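Local coordinates for replication initiator protein (Staphylococcus aureus subsp. aureus, PDB 4PTA) that probably initiates replication of staphylococcal multiresistance plasmids by binding the plasmid origin and assembling on it, at residues 23-28 and 117-122; 44-49 and 64-69; 70-73 and 78-81. One frame throughout, in Å; residues are numbered along the deposited sequence.

Contact 1: 23-28 and 117-122; sequences FFTNPN and KNDIYE
Thr25 and Asp119 bring the two backbones closest, with Thr25 CA 5.8 Å from Asp119 CA, where the loop leading into helix 27-30 meets the first turn of helix 117-127. The motif on the loop side is a helix N-cap: Asn26 sits just before helix 27-30 and ties that helix start to the C-terminal helix. With chi1 at -167°, its side chain swings away from the backbone N and ND2 reaches the Asp119 carboxylate. ND2 donates to Asp119 OD2 over 2.7 Å with an N-H...O angle of 159°. The acceptor lies close to the amide plane, and OD2 receives the proton on its syn lone pair. OD2 also takes the backbone N-H of Thr116, so this oxygen of the buried Asp119 is gripped by two donors. The other oxygen, OD1, receives a weak bond from Thr25 OG1 at 3.3 Å. Beside these polar links, the Thr25 methyl CG2 lies 3.7 Å from Glu122 CB, one turn further along helix 117-127. The amide oxygen of Asn26 faces its own helix: OD1 accepts the capping bond from Asn28 N at 2.8 Å and a second, side-chain bond from Asn28 ND2 at 3.2 Å, both donors in its carbonyl plane.

Contact 2: 44-49 and 64-69; sequences RDRLQL and FIYTVA
Arg46 reaches from the turn after helix 34-44 to Phe64 and Tyr66, in the loop that leads into helix 68-74, probably the first helix of the helix-turn-helix expected of this RepA N-terminal family. The backbone around Arg46 is a type I beta turn from Arg44 to Leu47, linking helix 34-44 to helix 47-52. Arg46 CB meets the Phe64 ring first, 3.6 Å from CE2. CG and CD then lead away from that ring, and bends at chi2 (-90°) and chi3 (-48°) bring the guanidinium round to Tyr66. There NE and NH2 share one acceptor, the phenolic OH of Tyr66, in two weak hydrogen bonds, NE to OH and NH2 to OH both 3.3 Å long. The oxygen lies at the edge of the guanidinium, near its plane, while the planes of guanidinium and ring stand 75° apart. Leu49 CD1 lies over one guanidinium face, toward its rim, and Ala126 of the second subunit packs on the same arginine. Trp55 meets the Tyr66 ring edge-to-face. On the far side of Arg46 CB from the guanidinium, Leu47 also touches Phe64, its methyl CD2 lying 3.7 Å from ring atom CZ.

Contact 3: 70-73 and 78-81; sequences DLEV and GNKK
Glu72 reaches across to Gly78 and Asn79 at what is probably the turn of a helix-turn-helix, where helix 68-74 gives way to helix 79-91, by position probably the recognition helix. Of the three residues, Glu72 gives up by far the most surface. Its CB points toward the facing segment, and the chain runs on extended, with chi2 at 158°, so that CG passes 4.1 Å from Gly78 CA before the carboxylate arrives at the helix start. Gly78 holds the N-cap position and offers only backbone here, its carbonyl carbon C being 3.6 Å from Glu72 OE2. Asn79 follows in the first turn, and Glu72 OE2 lies 2.7 Å from Asn79 N. The side-chain amide of Asn79 is no true partner, for ND2 is 3.1 Å from Glu72 OE2 but at a poor angle for a hydrogen bond. The two side chains run alongside each other in the same direction, with carboxylate and amide planes turned 57° apart. Further in, Leu71 packs on Ile82 and Lys86 of helix 79-91. A carboxylate at the amino end of a helix should interact favourably with the helix dipole, and this may help to keep Glu72 in its charged form.

In the fold
Contacts 1 and 2 are buried, whereas contact 3 lies at the surface. Contact 1 stands apart, its centre about 27 Å from that of contact 2 and on the opposite side of the chain's centre; it closes a long loop within which the other two are nested, and joins helix 117-127 to the loop before helix 27-30. Contacts 2 and 3 follow each other along the chain, share helix 68-74 and touch where Tyr66 packs on Leu71. Their chemistry differs: contact 1 turns on a buried carboxylate, contact 2 mixes apolar packing with weak bonds to a phenol, and contact 3 sets a carboxylate at a helix start. Contacts 1 and 2 also border the second subunit.

Contact 1: 23-28 and 117-122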
# COMPACT_ATOMS: atom_id res chain seq x y z
N PHE A 23 15.88 3.79 -6.19
CA PHE A 23 16.78 2.94 -6.97
C PHE A 23 16.92 3.46 -8.40
O PHE A 23 17.72 2.94 -9.18
CB PHE A 23 16.28 1.49 -7.00
CG PHE A 23 16.55 0.72 -5.74
CD1 PHE A 23 17.12 1.34 -4.64
CD2 PHE A 23 16.23 -0.63 -5.66
CE1 PHE A 23 17.36 0.62 -3.48
CE2 PHE A 23 16.47 -1.35 -4.50
CZ PHE A 23 17.04 -0.72 -3.41
N PHE A 24 16.16 4.50 -8.75
CA PHE A 24 16.11 4.98 -10.12
C PHE A 24 16.38 6.48 -10.22
O PHE A 24 16.15 7.09 -11.25
CB PHE A 24 14.77 4.61 -10.76
CG PHE A 24 14.48 3.13 -10.73
CD1 PHE A 24 13.91 2.55 -9.61
CD2 PHE A 24 14.80 2.32 -11.81
CE1 PHE A 24 13.66 1.20 -9.57
CE2 PHE A 24 14.55 0.97 -11.77
CZ PHE A 24 13.98 0.41 -10.65
N THR A 25 16.88 7.06 -9.13
CA THR A 25 17.23 8.47 -9.12
C THR A 25 18.59 8.71 -8.46
O THR A 25 19.37 9.55 -8.91
CB THR A 25 16.16 9.32 -8.39
OG1 THR A 25 15.98 8.83 -7.06
CG2 THR A 25 14.83 9.24 -9.12
N ASN A 26 18.88 7.95 -7.41
CA ASN A 26 20.16 8.08 -6.70
C ASN A 26 21.29 7.38 -7.45
O ASN A 26 21.20 6.19 -7.75
CB ASN A 26 20.05 7.52 -5.29
CG ASN A 26 21.22 7.91 -4.41
OD1 ASN A 26 22.35 7.47 -4.62
ND2 ASN A 26 20.96 8.73 -3.40
N PRO A 27 22.37 8.13 -7.75
CA PRO A 27 23.53 7.61 -8.49
C PRO A 27 24.13 6.38 -7.83
O PRO A 27 24.58 5.47 -8.53
CB PRO A 27 24.52 8.77 -8.45
CG PRO A 27 23.68 9.98 -8.27
CD PRO A 27 22.54 9.55 -7.40
N ASN A 28 24.14 6.35 -6.50
CA ASN A 28 24.63 5.19 -5.77
C ASN A 28 23.90 3.92 -6.19
O ASN A 28 24.49 2.85 -6.26
CB ASN A 28 24.47 5.38 -4.26
CG ASN A 28 25.58 6.23 -3.66
OD1 ASN A 28 26.72 5.80 -3.56
ND2 ASN A 28 25.23 7.45 -3.24
N LYS A 117 18.21 15.47 -0.91
CA LYS A 117 17.39 16.54 -1.46
C LYS A 117 17.22 16.39 -2.97
O LYS A 117 16.18 16.75 -3.52
CB LYS A 117 17.99 17.91 -1.13
CG LYS A 117 18.01 18.25 0.36
CD LYS A 117 18.48 19.69 0.57
CE LYS A 117 18.56 20.04 2.05
NZ LYS A 117 18.95 21.47 2.24
N ASN A 118 18.24 15.86 -3.63
CA ASN A 118 18.17 15.66 -5.07
C ASN A 118 17.26 14.50 -5.43
O ASN A 118 16.46 14.59 -6.36
CB ASN A 118 19.56 15.46 -5.68
CG ASN A 118 19.55 15.48 -7.20
OD1 ASN A 118 19.45 16.55 -7.81
ND2 ASN A 118 19.64 14.31 -7.81
N ASP A 119 17.37 13.40 -4.68
CA ASP A 119 16.46 12.28 -4.85
C ASP A 119 15.02 12.77 -4.79
O ASP A 119 14.22 12.47 -5.67
CB ASP A 119 16.70 11.22 -3.77
CG ASP A 119 18.00 10.47 -3.96
OD1 ASP A 119 18.32 10.14 -5.12
OD2 ASP A 119 18.69 10.20 -2.96
N ILE A 120 14.71 13.54 -3.75
CA ILE A 120 13.40 14.14 -3.61
C ILE A 120 13.01 14.90 -4.88
O ILE A 120 11.99 14.61 -5.50
CB ILE A 120 13.34 15.06 -2.38
CG1 ILE A 120 13.51 14.23 -1.10
CG2 ILE A 120 12.03 15.84 -2.35
CD1 ILE A 120 13.76 15.05 0.15
N TYR A 121 13.85 15.86 -5.27
CA TYR A 121 13.61 16.64 -6.48
C TYR A 121 13.36 15.75 -7.69
O TYR A 121 12.36 15.90 -8.40
CB TYR A 121 14.79 17.58 -6.75
CG TYR A 121 14.73 18.27 -8.09
CD1 TYR A 121 13.75 19.20 -8.37
CD2 TYR A 121 15.68 18.00 -9.07
CE1 TYR A 121 13.69 19.84 -9.60
CE2 TYR A 121 15.63 18.63 -10.30
CZ TYR A 121 14.64 19.55 -10.56
OH TYR A 121 14.59 20.18 -11.78
N GLU A 122 14.28 14.81 -7.92
CA GLU A 122 14.15 13.84 -9.00
C GLU A 122 12.88 13.00 -8.90
O GLU A 122 12.16 12.84 -9.88
CB GLU A 122 15.38 12.93 -9.04
CG GLU A 122 16.55 13.54 -9.77
CD GLU A 122 16.20 13.93 -11.19
OE1 GLU A 122 15.73 13.05 -11.95
OE2 GLU A 122 16.36 15.11 -11.54

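Contact 2: 44-49 and 64-69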
# COMPACT_ATOMS: atom_id res chain seq x y z
N ARG A 44 12.78 -7.71 0.65
CA ARG A 44 12.04 -6.74 1.45
C ARG A 44 10.69 -7.31 1.85
O ARG A 44 10.22 -7.11 2.97
CB ARG A 44 11.83 -5.46 0.65
CG ARG A 44 11.28 -4.34 1.48
CD ARG A 44 10.77 -3.19 0.64
NE ARG A 44 10.65 -1.99 1.46
CZ ARG A 44 9.61 -1.72 2.24
NH1 ARG A 44 9.59 -0.60 2.96
NH2 ARG A 44 8.59 -2.57 2.30
N ASP A 45 10.07 -8.02 0.92
CA ASP A 45 8.76 -8.61 1.15
C ASP A 45 8.78 -9.66 2.26
O ASP A 45 7.74 -9.97 2.83
CB ASP A 45 8.23 -9.21 -0.16
CG ASP A 45 6.73 -9.48 -0.10
OD1 ASP A 45 5.99 -8.65 0.45
OD2 ASP A 45 6.31 -10.54 -0.62
N ARG A 46 9.97 -10.20 2.56
CA ARG A 46 10.11 -11.28 3.53
C ARG A 46 10.18 -10.80 4.99
O ARG A 46 10.21 -11.61 5.91
CB ARG A 46 11.35 -12.13 3.24
CG ARG A 46 11.72 -12.29 1.77
CD ARG A 46 11.04 -13.50 1.14
NE ARG A 46 11.18 -14.69 1.97
CZ ARG A 46 10.70 -15.89 1.64
NH1 ARG A 46 10.05 -16.05 0.50
NH2 ARG A 46 10.87 -16.92 2.46
N LEU A 47 10.23 -9.49 5.19
CA LEU A 47 10.42 -8.95 6.54
C LEU A 47 9.41 -9.51 7.54
O LEU A 47 9.77 -9.86 8.67
CB LEU A 47 10.36 -7.42 6.54
CG LEU A 47 11.54 -6.71 5.88
CD1 LEU A 47 11.41 -5.20 6.02
CD2 LEU A 47 12.84 -7.20 6.47
N GLN A 48 8.16 -9.60 7.13
CA GLN A 48 7.08 -10.07 7.99
C GLN A 48 7.30 -11.53 8.38
O GLN A 48 6.98 -11.94 9.49
CB GLN A 48 5.74 -9.91 7.29
CG GLN A 48 4.61 -9.44 8.18
CD GLN A 48 4.24 -7.99 7.93
OE1 GLN A 48 5.09 -7.11 7.88
NE2 GLN A 48 2.94 -7.74 7.75
N LEU A 49 7.82 -12.32 7.44
CA LEU A 49 8.18 -13.69 7.74
C LEU A 49 9.19 -13.72 8.88
O LEU A 49 8.97 -14.36 9.90
CB LEU A 49 8.75 -14.39 6.51
CG LEU A 49 7.78 -14.90 5.45
CD1 LEU A 49 8.52 -15.29 4.18
CD2 LEU A 49 6.96 -16.06 5.98
N PHE A 64 17.83 -11.99 8.32
CA PHE A 64 17.53 -13.20 7.56
C PHE A 64 18.54 -14.31 7.83
O PHE A 64 19.73 -14.07 7.99
CB PHE A 64 17.50 -12.89 6.05
CG PHE A 64 16.39 -11.96 5.65
CD1 PHE A 64 16.68 -10.76 5.02
CD2 PHE A 64 15.07 -12.27 5.90
CE1 PHE A 64 15.68 -9.90 4.64
CE2 PHE A 64 14.06 -11.41 5.53
CZ PHE A 64 14.36 -10.23 4.90
N ILE A 65 18.04 -15.54 7.88
CA ILE A 65 18.89 -16.72 7.97
C ILE A 65 18.65 -17.60 6.75
O ILE A 65 17.83 -18.51 6.77
CB ILE A 65 18.58 -17.54 9.25
CG1 ILE A 65 18.80 -16.68 10.49
CG2 ILE A 65 19.45 -18.78 9.30
CD1 ILE A 65 18.68 -17.43 11.79
N TYR A 66 19.38 -17.31 5.68
CA TYR A 66 19.17 -17.99 4.41
C TYR A 66 20.47 -18.59 3.86
O TYR A 66 21.51 -17.92 3.84
CB TYR A 66 18.56 -17.03 3.38
CG TYR A 66 17.12 -16.65 3.67
CD1 TYR A 66 16.64 -15.38 3.36
CD2 TYR A 66 16.24 -17.55 4.25
CE1 TYR A 66 15.33 -15.03 3.61
CE2 TYR A 66 14.93 -17.21 4.51
CZ TYR A 66 14.48 -15.94 4.19
OH TYR A 66 13.17 -15.60 4.45
N THR A 67 20.40 -19.84 3.43
CA THR A 67 21.56 -20.51 2.84
C THR A 67 21.74 -20.06 1.40
O THR A 67 20.97 -19.25 0.89
CB THR A 67 21.39 -22.04 2.85
OG1 THR A 67 20.52 -22.44 1.78
CG2 THR A 67 20.82 -22.51 4.18
N VAL A 68 22.76 -20.60 0.74
CA VAL A 68 22.99 -20.28 -0.66
C VAL A 68 21.85 -20.83 -1.51
O VAL A 68 21.53 -20.28 -2.57
CB VAL A 68 24.32 -20.87 -1.17
CG1 VAL A 68 24.77 -20.15 -2.43
CG2 VAL A 68 25.39 -20.78 -0.08
N ALA A 69 21.24 -21.92 -1.04
CA ALA A 69 20.16 -22.58 -1.77
C ALA A 69 18.82 -21.87 -1.55
O ALA A 69 18.01 -21.77 -2.48
CB ALA A 69 20.06 -24.05 -1.38

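Contact 3: 70-73 and 78-81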
# COMPACT_ATOMS: atom_id res chain seq x y z
N ASP A 70 18.59 -21.41 -0.33
CA ASP A 70 17.39 -20.64 -0.01
C ASP A 70 17.25 -19.46 -0.95
O ASP A 70 16.27 -19.34 -1.68
CB ASP A 70 17.43 -20.14 1.43
CG ASP A 70 17.29 -21.25 2.44
OD1 ASP A 70 16.62 -22.26 2.13
OD2 ASP A 70 17.85 -21.12 3.55
N LEU A 71 18.24 -18.58 -0.93
CA LEU A 71 18.24 -17.43 -1.81
C LEU A 71 18.13 -17.88 -3.25
O LEU A 71 17.54 -17.21 -4.09
CB LEU A 71 19.51 -16.59 -1.59
CG LEU A 71 19.65 -15.96 -0.21
CD1 LEU A 71 20.97 -15.24 -0.08
CD2 LEU A 71 18.49 -15.01 0.06
N GLU A 72 18.70 -19.05 -3.54
CA GLU A 72 18.68 -19.60 -4.89
C GLU A 72 17.25 -19.83 -5.37
O GLU A 72 16.90 -19.47 -6.50
CB GLU A 72 19.49 -20.89 -4.96
CG GLU A 72 20.44 -20.96 -6.13
CD GLU A 72 21.57 -21.94 -5.92
OE1 GLU A 72 21.33 -23.02 -5.34
OE2 GLU A 72 22.71 -21.63 -6.34
N VAL A 73 16.42 -20.42 -4.51
CA VAL A 73 15.02 -20.65 -4.83
C VAL A 73 14.20 -19.37 -4.68
O VAL A 73 13.32 -19.08 -5.49
CB VAL A 73 14.39 -21.76 -3.96
CG1 VAL A 73 14.71 -21.53 -2.49
CG2 VAL A 73 12.89 -21.83 -4.18
N GLY A 78 20.97 -18.75 -10.01
CA GLY A 78 22.10 -19.57 -9.60
C GLY A 78 23.01 -18.89 -8.60
O GLY A 78 23.00 -17.66 -8.48
N ASN A 79 23.80 -19.68 -7.89
CA ASN A 79 24.73 -19.16 -6.89
C ASN A 79 25.77 -18.19 -7.47
O ASN A 79 26.33 -17.37 -6.75
CB ASN A 79 25.41 -20.29 -6.11
CG ASN A 79 25.80 -21.46 -6.99
OD1 ASN A 79 26.29 -21.28 -8.10
ND2 ASN A 79 25.58 -22.68 -6.49
N LYS A 80 26.00 -18.28 -8.78
CA LYS A 80 26.86 -17.33 -9.46
C LYS A 80 26.24 -15.94 -9.41
O LYS A 80 26.91 -14.95 -9.10
CB LYS A 80 27.07 -17.74 -10.92
CG LYS A 80 28.48 -18.21 -11.26
CD LYS A 80 29.42 -17.04 -11.52
CE LYS A 80 30.75 -17.53 -12.08
NZ LYS A 80 31.63 -16.40 -12.50
N LYS A 81 24.94 -15.88 -9.70
CA LYS A 81 24.22 -14.61 -9.74
C LYS A 81 24.01 -14.01 -8.35
O LYS A 81 24.20 -12.81 -8.16
CB LYS A 81 22.88 -14.79 -10.46
CG LYS A 81 22.21 -13.48 -10.84
CD LYS A 81 21.09 -13.72 -11.85
CE LYS A 81 21.64 -14.32 -13.13
NZ LYS A 81 20.56 -14.57 -14.14